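Local structure of minor fimbrium tip subunit Mfa3 (Porphyromonas gingivalis ATCC 33277, 5NF4) at residues Ile292-Gly297 with Tyr341-Trp346; Val195-Asp200 with Arg324-Arg329; Pro254-Glu259 with Pro274-Arg279. The protein forms part of the tip of the minor fimbriae, filamentous pili that mediate biofilm formation and adhesion to host cells and other oral bacteria. All coordinates share one frame; numbering follows the deposited sequence.

Contact 1 (Ile292-Gly297 with Tyr341-Trp346); sequences IITHEG and YSICDW
The ring of Tyr341 takes the carbonyl oxygen of His295 at its edge, in the ring plane, with His295 O 3.4 Å from Tyr341 CE2. Over one face, offset toward the rim, sits the backbone nitrogen of Ile343, two residues further along the same strand. The rings of Tyr304 and Tyr328 also meet this one, at inclined angles. With CG anti to the backbone N (chi1 158°), the ring reaches out from the strand and delivers its hydroxyl into the backbone of the facing loop. There it makes two hydrogen bonds, one of them weak: the amide of His295 donates to it (His295 N to Tyr341 OH 3.0 Å, 152° at the hydrogen), and it donates in turn, through the weak bond, to the carbonyl of Ile293 (Tyr341 OH to Ile293 O 2.7 Å). Ile293 adds an apolar touch, its CG1 lying 4.0 Å from Tyr341 CZ.

Ile343 carries the other half. Its CD1 meets the methyl of Thr294 (CG2 to CD1 3.7 Å), while its CG2 lies 3.6 Å from His295 O and near the carboxylate of Glu296, whose chain bends at chi2 and comes across it at about a right angle. That carboxylate is held by a salt bridge to Arg324, and Thr294 OG1 is hydrogen-bonded to Thr319 O. Tyr341 and Ile343 thus present one face of strand 337-345 to the irregular chain that follows strand 287-291, a loop laid across the strand pair 324-332/337-345, in what is probably a beta-sandwich domain of the fimbrillin type.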
# COMPACT_ATOMS: atom_id res chain seq x y z
N ILE A 292 3.60 15.51 -3.16
CA ILE A 292 2.84 14.39 -3.71
C ILE A 292 1.38 14.55 -3.28
O ILE A 292 1.11 14.85 -2.13
CB ILE A 292 3.45 13.07 -3.22
CG1 ILE A 292 4.87 12.93 -3.77
CG2 ILE A 292 2.59 11.88 -3.63
CD1 ILE A 292 5.69 11.88 -3.04
N ILE A 293 0.46 14.42 -4.24
CA ILE A 293 -0.97 14.57 -3.97
C ILE A 293 -1.74 13.41 -4.55
O ILE A 293 -1.22 12.67 -5.38
CB ILE A 293 -1.53 15.87 -4.56
CG1 ILE A 293 -1.62 15.79 -6.10
CG2 ILE A 293 -0.65 17.02 -4.18
CD1 ILE A 293 -2.08 17.08 -6.77
N THR A 294 -2.98 13.26 -4.09
CA THR A 294 -3.95 12.38 -4.71
C THR A 294 -5.01 13.23 -5.37
O THR A 294 -5.80 13.89 -4.69
CB THR A 294 -4.60 11.42 -3.68
OG1 THR A 294 -3.59 10.57 -3.12
CG2 THR A 294 -5.65 10.59 -4.34
N HIS A 295 -5.02 13.22 -6.70
CA HIS A 295 -5.99 14.00 -7.46
C HIS A 295 -6.38 13.30 -8.73
O HIS A 295 -5.52 12.99 -9.56
CB HIS A 295 -5.39 15.37 -7.79
CG HIS A 295 -6.37 16.29 -8.44
ND1 HIS A 295 -7.37 16.94 -7.75
CD2 HIS A 295 -6.52 16.65 -9.74
CE1 HIS A 295 -8.09 17.66 -8.59
NE2 HIS A 295 -7.59 17.50 -9.80
N GLU A 296 -7.68 13.01 -8.86
CA GLU A 296 -8.27 12.43 -10.05
C GLU A 296 -8.71 13.54 -10.99
O GLU A 296 -9.23 14.56 -10.55
CB GLU A 296 -9.49 11.56 -9.71
CG GLU A 296 -9.29 10.57 -8.57
CD GLU A 296 -8.41 9.40 -8.95
OE1 GLU A 296 -8.22 9.16 -10.17
OE2 GLU A 296 -7.93 8.70 -8.03
N GLY A 297 -8.54 13.32 -12.28
CA GLY A 297 -9.09 14.24 -13.26
C GLY A 297 -8.20 15.44 -13.45
O GLY A 297 -7.06 15.46 -13.00
N TYR A 341 1.62 14.64 -14.12
CA TYR A 341 1.23 13.73 -13.04
C TYR A 341 0.04 12.88 -13.42
O TYR A 341 -0.87 13.33 -14.12
CB TYR A 341 0.90 14.54 -11.80
CG TYR A 341 0.01 13.89 -10.75
CD1 TYR A 341 0.56 13.16 -9.70
CD2 TYR A 341 -1.38 14.06 -10.78
CE1 TYR A 341 -0.27 12.60 -8.71
CE2 TYR A 341 -2.20 13.51 -9.80
CZ TYR A 341 -1.64 12.78 -8.78
OH TYR A 341 -2.42 12.21 -7.80
N SER A 342 0.05 11.66 -12.93
CA SER A 342 -1.14 10.82 -12.93
C SER A 342 -1.13 9.89 -11.73
O SER A 342 -0.09 9.60 -11.16
CB SER A 342 -1.24 10.04 -14.24
OG SER A 342 -0.11 9.23 -14.43
N ILE A 343 -2.32 9.46 -11.29
CA ILE A 343 -2.41 8.44 -10.26
C ILE A 343 -3.23 7.30 -10.85
O ILE A 343 -4.20 7.52 -11.56
CB ILE A 343 -3.06 9.00 -8.98
CG1 ILE A 343 -3.05 7.95 -7.88
CG2 ILE A 343 -4.42 9.58 -9.29
CD1 ILE A 343 -3.71 8.42 -6.58
N CYS A 344 -2.81 6.07 -10.61
CA CYS A 344 -3.61 4.95 -11.08
C CYS A 344 -3.53 3.79 -10.11
O CYS A 344 -2.84 3.85 -9.11
CB CYS A 344 -3.17 4.52 -12.47
SG CYS A 344 -1.44 4.14 -12.64
N ASP A 345 -4.28 2.74 -10.40
CA ASP A 345 -4.18 1.53 -9.62
C ASP A 345 -2.84 0.88 -9.89
O ASP A 345 -2.21 1.11 -10.93
CB ASP A 345 -5.33 0.55 -9.95
CG ASP A 345 -6.64 0.95 -9.30
OD1 ASP A 345 -6.62 1.53 -8.19
OD2 ASP A 345 -7.70 0.65 -9.89
N TRP A 346 -2.39 0.09 -8.92
CA TRP A 346 -1.13 -0.62 -9.02
C TRP A 346 -1.30 -1.96 -9.74
O TRP A 346 -1.02 -2.07 -10.94
CB TRP A 346 -0.59 -0.82 -7.61
CG TRP A 346 0.77 -1.37 -7.47
CD1 TRP A 346 1.43 -2.20 -8.33
CD2 TRP A 346 1.65 -1.14 -6.38
NE1 TRP A 346 2.68 -2.49 -7.83
CE2 TRP A 346 2.83 -1.86 -6.63
CE3 TRP A 346 1.55 -0.39 -5.20
CZ2 TRP A 346 3.91 -1.85 -5.75
CZ3 TRP A 346 2.61 -0.39 -4.33
CH2 TRP A 346 3.78 -1.11 -4.61

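Contact 2 (Val195-Asp200 with Arg324-Arg329); sequences VVAKLD and RHYIYR
Lys198 lies alongside His325, both side chains pointing the same way. Its CB starts 4.1 Å from His325 CD2, and CG closes to 3.8 Å from that same carbon. CD then sits over the face of the imidazole in a CH-pi contact, 4.0 Å from the ring centroid, and CE passes 3.8 Å from His325 NE2. The fully extended chain carries NZ on to a salt bridge with Glu66.

Beneath these side chains, strands 196-200 and 324-329 run parallel, their axes 10° apart, a parallel beta pairing that joins strand 324-332 to strand 180-205 across 123 intervening residues. Its bonds alternate between strands: Lys198 N to Arg324 O, Tyr326 N to Lys198 O, Asp200 N to Tyr326 O and Tyr328 N to Asp200 O. On the far face of the His325 ring lies Ile327 CG1. The edge of the imidazole is taken by Asp200: His325 NE2 donates to the anti lone pair of Asp200 OD2 at 2.6 Å, with carboxylate and ring nearly coplanar, which, with the two covered faces, helps to hold the ring's rotation. Asp200 OD1 is occupied by Asn202 and Gln248. On the other side of the sheet Leu199 CD1 touches Tyr328 CE1 at 3.7 Å.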
# COMPACT_ATOMS: atom_id res chain seq x y z
N VAL A 195 0.28 -2.45 1.50
CA VAL A 195 0.17 -1.40 2.53
C VAL A 195 0.94 -0.14 2.11
O VAL A 195 0.85 0.88 2.80
CB VAL A 195 0.69 -1.91 3.90
CG1 VAL A 195 -0.12 -3.14 4.33
CG2 VAL A 195 2.19 -2.22 3.86
N VAL A 196 1.68 -0.23 1.00
CA VAL A 196 2.48 0.89 0.49
C VAL A 196 1.91 1.39 -0.83
O VAL A 196 1.14 0.67 -1.50
CB VAL A 196 3.98 0.50 0.28
CG1 VAL A 196 4.67 0.20 1.62
CG2 VAL A 196 4.14 -0.68 -0.64
N ALA A 197 2.28 2.62 -1.16
CA ALA A 197 2.09 3.22 -2.48
C ALA A 197 3.40 3.15 -3.27
O ALA A 197 4.46 2.99 -2.68
CB ALA A 197 1.62 4.69 -2.34
N LYS A 198 3.32 3.25 -4.59
CA LYS A 198 4.50 3.24 -5.45
C LYS A 198 4.70 4.63 -6.03
O LYS A 198 3.77 5.21 -6.61
CB LYS A 198 4.31 2.20 -6.55
CG LYS A 198 5.42 2.09 -7.58
CD LYS A 198 5.12 0.97 -8.57
CE LYS A 198 6.20 0.83 -9.62
NZ LYS A 198 6.02 -0.41 -10.43
N LEU A 199 5.92 5.15 -5.87
CA LEU A 199 6.28 6.44 -6.41
C LEU A 199 7.17 6.19 -7.61
O LEU A 199 8.16 5.48 -7.51
CB LEU A 199 7.00 7.28 -5.36
CG LEU A 199 7.57 8.62 -5.85
CD1 LEU A 199 6.45 9.58 -6.27
CD2 LEU A 199 8.42 9.24 -4.77
N ASP A 200 6.79 6.78 -8.73
CA ASP A 200 7.32 6.44 -10.03
C ASP A 200 7.70 7.74 -10.74
O ASP A 200 6.84 8.43 -11.26
CB ASP A 200 6.23 5.67 -10.81
CG ASP A 200 6.73 5.01 -12.05
OD1 ASP A 200 7.77 5.43 -12.61
OD2 ASP A 200 6.05 4.05 -12.50
N ARG A 324 -1.73 2.42 -4.45
CA ARG A 324 -1.90 3.28 -5.61
C ARG A 324 -0.52 3.59 -6.18
O ARG A 324 0.50 3.47 -5.50
CB ARG A 324 -2.63 4.57 -5.24
CG ARG A 324 -4.04 4.35 -4.66
CD ARG A 324 -5.04 3.79 -5.67
NE ARG A 324 -5.40 4.71 -6.75
CZ ARG A 324 -6.14 5.81 -6.60
NH1 ARG A 324 -6.60 6.18 -5.40
NH2 ARG A 324 -6.42 6.56 -7.66
N HIS A 325 -0.53 4.01 -7.43
CA HIS A 325 0.69 4.25 -8.20
C HIS A 325 0.73 5.72 -8.62
O HIS A 325 -0.12 6.18 -9.39
CB HIS A 325 0.65 3.29 -9.39
CG HIS A 325 1.89 3.23 -10.24
ND1 HIS A 325 1.94 2.50 -11.41
CD2 HIS A 325 3.11 3.82 -10.11
CE1 HIS A 325 3.14 2.62 -11.96
NE2 HIS A 325 3.86 3.42 -11.19
N TYR A 326 1.73 6.45 -8.09
CA TYR A 326 1.92 7.87 -8.30
C TYR A 326 3.02 8.05 -9.33
O TYR A 326 4.19 7.70 -9.10
CB TYR A 326 2.28 8.57 -6.97
CG TYR A 326 1.15 8.52 -5.96
CD1 TYR A 326 0.91 7.36 -5.23
CD2 TYR A 326 0.29 9.59 -5.79
CE1 TYR A 326 -0.17 7.27 -4.33
CE2 TYR A 326 -0.80 9.53 -4.88
CZ TYR A 326 -1.01 8.35 -4.16
OH TYR A 326 -2.10 8.23 -3.29
N ILE A 327 2.63 8.56 -10.50
CA ILE A 327 3.52 8.61 -11.66
C ILE A 327 3.80 10.06 -12.05
O ILE A 327 2.89 10.84 -12.33
CB ILE A 327 2.90 7.84 -12.85
CG1 ILE A 327 2.60 6.40 -12.45
CG2 ILE A 327 3.84 7.86 -14.07
CD1 ILE A 327 1.67 5.67 -13.40
N TYR A 328 5.09 10.40 -12.07
CA TYR A 328 5.54 11.73 -12.47
C TYR A 328 6.38 11.65 -13.72
O TYR A 328 7.21 10.74 -13.90
CB TYR A 328 6.33 12.39 -11.32
CG TYR A 328 5.42 12.66 -10.16
CD1 TYR A 328 5.15 11.67 -9.23
CD2 TYR A 328 4.77 13.89 -10.02
CE1 TYR A 328 4.30 11.90 -8.17
CE2 TYR A 328 3.90 14.12 -8.97
CZ TYR A 328 3.68 13.13 -8.05
OH TYR A 328 2.80 13.35 -7.02
N ARG A 329 6.12 12.60 -14.62
CA ARG A 329 6.89 12.77 -15.84
C ARG A 329 7.49 14.15 -15.72
O ARG A 329 6.77 15.15 -15.67
CB ARG A 329 6.00 12.59 -17.08
CG ARG A 329 5.30 11.23 -17.04
CD ARG A 329 4.25 11.06 -18.09
NE ARG A 329 3.06 11.90 -17.93
CZ ARG A 329 2.12 11.74 -17.00
NH1 ARG A 329 2.23 10.82 -16.05
NH2 ARG A 329 1.08 12.56 -16.99

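Contact 3 (Pro254-Glu259 with Pro274-Arg279)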
# COMPACT_ATOMS: atom_id res chain seq x y z
N PRO A 254 4.61 3.98 2.98
CA PRO A 254 3.31 3.61 3.53
C PRO A 254 2.24 4.67 3.28
O PRO A 254 2.53 5.85 3.09
CB PRO A 254 3.57 3.45 5.01
CG PRO A 254 5.05 3.30 5.14
CD PRO A 254 5.61 4.17 4.06
N GLU A 255 0.99 4.23 3.28
CA GLU A 255 -0.13 5.15 3.33
C GLU A 255 0.10 6.23 4.36
O GLU A 255 0.61 5.96 5.44
CB GLU A 255 -1.41 4.35 3.66
CG GLU A 255 -2.65 5.16 3.74
CD GLU A 255 -3.83 4.24 3.87
OE1 GLU A 255 -4.34 3.80 2.81
OE2 GLU A 255 -4.18 3.94 5.02
N ALA A 256 -0.26 7.46 4.01
CA ALA A 256 -0.10 8.59 4.89
C ALA A 256 -1.28 9.51 4.75
O ALA A 256 -1.49 10.10 3.69
CB ALA A 256 1.22 9.34 4.60
N ILE A 257 -2.08 9.61 5.81
CA ILE A 257 -3.20 10.54 5.84
C ILE A 257 -2.73 11.95 6.14
O ILE A 257 -1.97 12.16 7.07
CB ILE A 257 -4.23 10.16 6.90
CG1 ILE A 257 -4.66 8.70 6.74
CG2 ILE A 257 -5.43 11.11 6.84
CD1 ILE A 257 -5.15 8.33 5.37
N VAL A 258 -3.20 12.91 5.36
CA VAL A 258 -2.98 14.33 5.65
C VAL A 258 -4.32 15.04 5.79
O VAL A 258 -5.17 14.96 4.90
CB VAL A 258 -2.16 15.01 4.54
CG1 VAL A 258 -1.79 16.45 4.96
CG2 VAL A 258 -0.89 14.19 4.23
N GLU A 259 -4.52 15.72 6.91
CA GLU A 259 -5.78 16.44 7.15
C GLU A 259 -6.01 17.45 6.05
O GLU A 259 -5.06 18.12 5.57
CB GLU A 259 -5.76 17.12 8.55
CG GLU A 259 -5.88 16.09 9.65
CD GLU A 259 -5.50 16.62 11.02
OE1 GLU A 259 -5.35 17.84 11.19
OE2 GLU A 259 -5.34 15.79 11.93
N PRO A 274 2.79 16.36 7.66
CA PRO A 274 3.11 15.03 7.14
C PRO A 274 3.07 14.90 5.62
O PRO A 274 3.01 13.78 5.11
CB PRO A 274 2.00 14.15 7.77
CG PRO A 274 0.78 15.10 7.76
CD PRO A 274 1.35 16.49 8.03
N ILE A 275 3.09 16.01 4.90
CA ILE A 275 3.03 15.94 3.45
C ILE A 275 4.27 15.22 2.91
O ILE A 275 5.40 15.60 3.21
CB ILE A 275 2.89 17.35 2.80
CG1 ILE A 275 1.56 17.97 3.22
CG2 ILE A 275 3.01 17.27 1.25
CD1 ILE A 275 1.37 19.44 2.81
N ASN A 276 4.04 14.20 2.09
CA ASN A 276 5.12 13.53 1.37
C ASN A 276 5.54 14.36 0.16
O ASN A 276 4.70 14.89 -0.55
CB ASN A 276 4.67 12.15 0.88
CG ASN A 276 4.44 11.16 2.00
OD1 ASN A 276 3.98 11.49 3.12
ND2 ASN A 276 4.77 9.95 1.71
N PHE A 277 6.84 14.48 -0.08
CA PHE A 277 7.28 15.14 -1.29
C PHE A 277 8.57 14.52 -1.76
O PHE A 277 9.25 13.86 -0.97
CB PHE A 277 7.48 16.65 -1.06
CG PHE A 277 8.60 17.01 -0.11
CD1 PHE A 277 8.39 17.00 1.27
CD2 PHE A 277 9.86 17.41 -0.58
CE1 PHE A 277 9.41 17.36 2.17
CE2 PHE A 277 10.85 17.76 0.29
CZ PHE A 277 10.64 17.76 1.67
N PHE A 278 8.89 14.71 -3.03
CA PHE A 278 10.20 14.30 -3.49
C PHE A 278 10.99 15.54 -3.89
O PHE A 278 10.44 16.55 -4.32
CB PHE A 278 10.15 13.25 -4.62
CG PHE A 278 9.48 13.67 -5.90
CD1 PHE A 278 10.22 14.18 -6.95
CD2 PHE A 278 8.12 13.45 -6.10
CE1 PHE A 278 9.61 14.51 -8.17
CE2 PHE A 278 7.51 13.79 -7.31
CZ PHE A 278 8.25 14.32 -8.34
N ARG A 279 12.27 15.44 -3.59
CA ARG A 279 13.22 16.52 -3.83
C ARG A 279 14.17 16.17 -4.96
O ARG A 279 14.88 15.16 -4.90
CB ARG A 279 13.99 16.77 -2.54
CG ARG A 279 15.18 17.67 -2.71
CD ARG A 279 15.75 18.03 -1.36
NE ARG A 279 14.87 18.93 -0.63
CZ ARG A 279 14.65 18.90 0.68
NH1 ARG A 279 15.23 17.97 1.44
NH2 ARG A 279 13.84 19.80 1.23
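The two backbones come nearest at Val258 and Pro274, whose CA atoms are 6.3 Å apart; no hydrogen bond joins them, and the contact is made mostly by apolar side chains. These are the two ends of the long irregular connection between strands 248-254 and 277-282 of a domain that is probably a beta sandwich, as in the fimbrillin superfamily: 254-259 begins on the last residue of the first strand and runs on into the loop, and 274-279 leads out of the loop into the second, which it enters at Phe277. A cis peptide bond precedes Pro274.

Val258 is the main side chain on its segment. Its CG1 is anti to the backbone N (chi1 -173°) and CG2 lies beside that nitrogen, so the fork opens toward the proline ring and both methyls reach its outer corner; Pro274 CG is 4.0 Å from Val258 CG2 and equally far from Val258 CG1. The valine and the ring meet at a slant. Ile275 starts away from the other segment, but its CG1 turns to the side of its backbone N (chi1 -64°) and comes 4.1 Å from Val258 CG1, the two side chains crossing at about a right angle.

Two residues earlier, Ala256 also points across, and its CB rests against the end of the Asn276 side chain. Ile257 points the other way, as does Glu255, which forms a salt bridge with Arg322. Ala256 bonds backbone to backbone with Val320 and Asn276 with Ile292, while Val258 N is bonded to the side-chain oxygen Thr319 OG1. One polar atom is left over, for Ile257 O is buried here, has no hydrogen-bonding partner in the model, and faces the carbon Pro274 CG at 4.1 Å.

How the contacts relate
Contacts 1 and 2 are close neighbours, their centres about 8 Å apart, because strands 324-332 and 337-345 follow each other in the chain and lie side by side. A probable hydrogen bond between Thr294 OG1 and Tyr326 OH (2.8 Å) joins them, and Trp346 CZ3 packs 3.4 Å from Val196 O. Contact 3 sits about 13 Å from contact 1 and about 12 Å from contact 2, centre to centre. It meets contact 1 through a probable hydrogen bond between Ile292 N and Asn276 O (2.9 Å). Toward contact 2 the link is apolar, with Phe278 CE2 3.7 Å from Tyr328 CD1 in an edge-to-face meeting of rings.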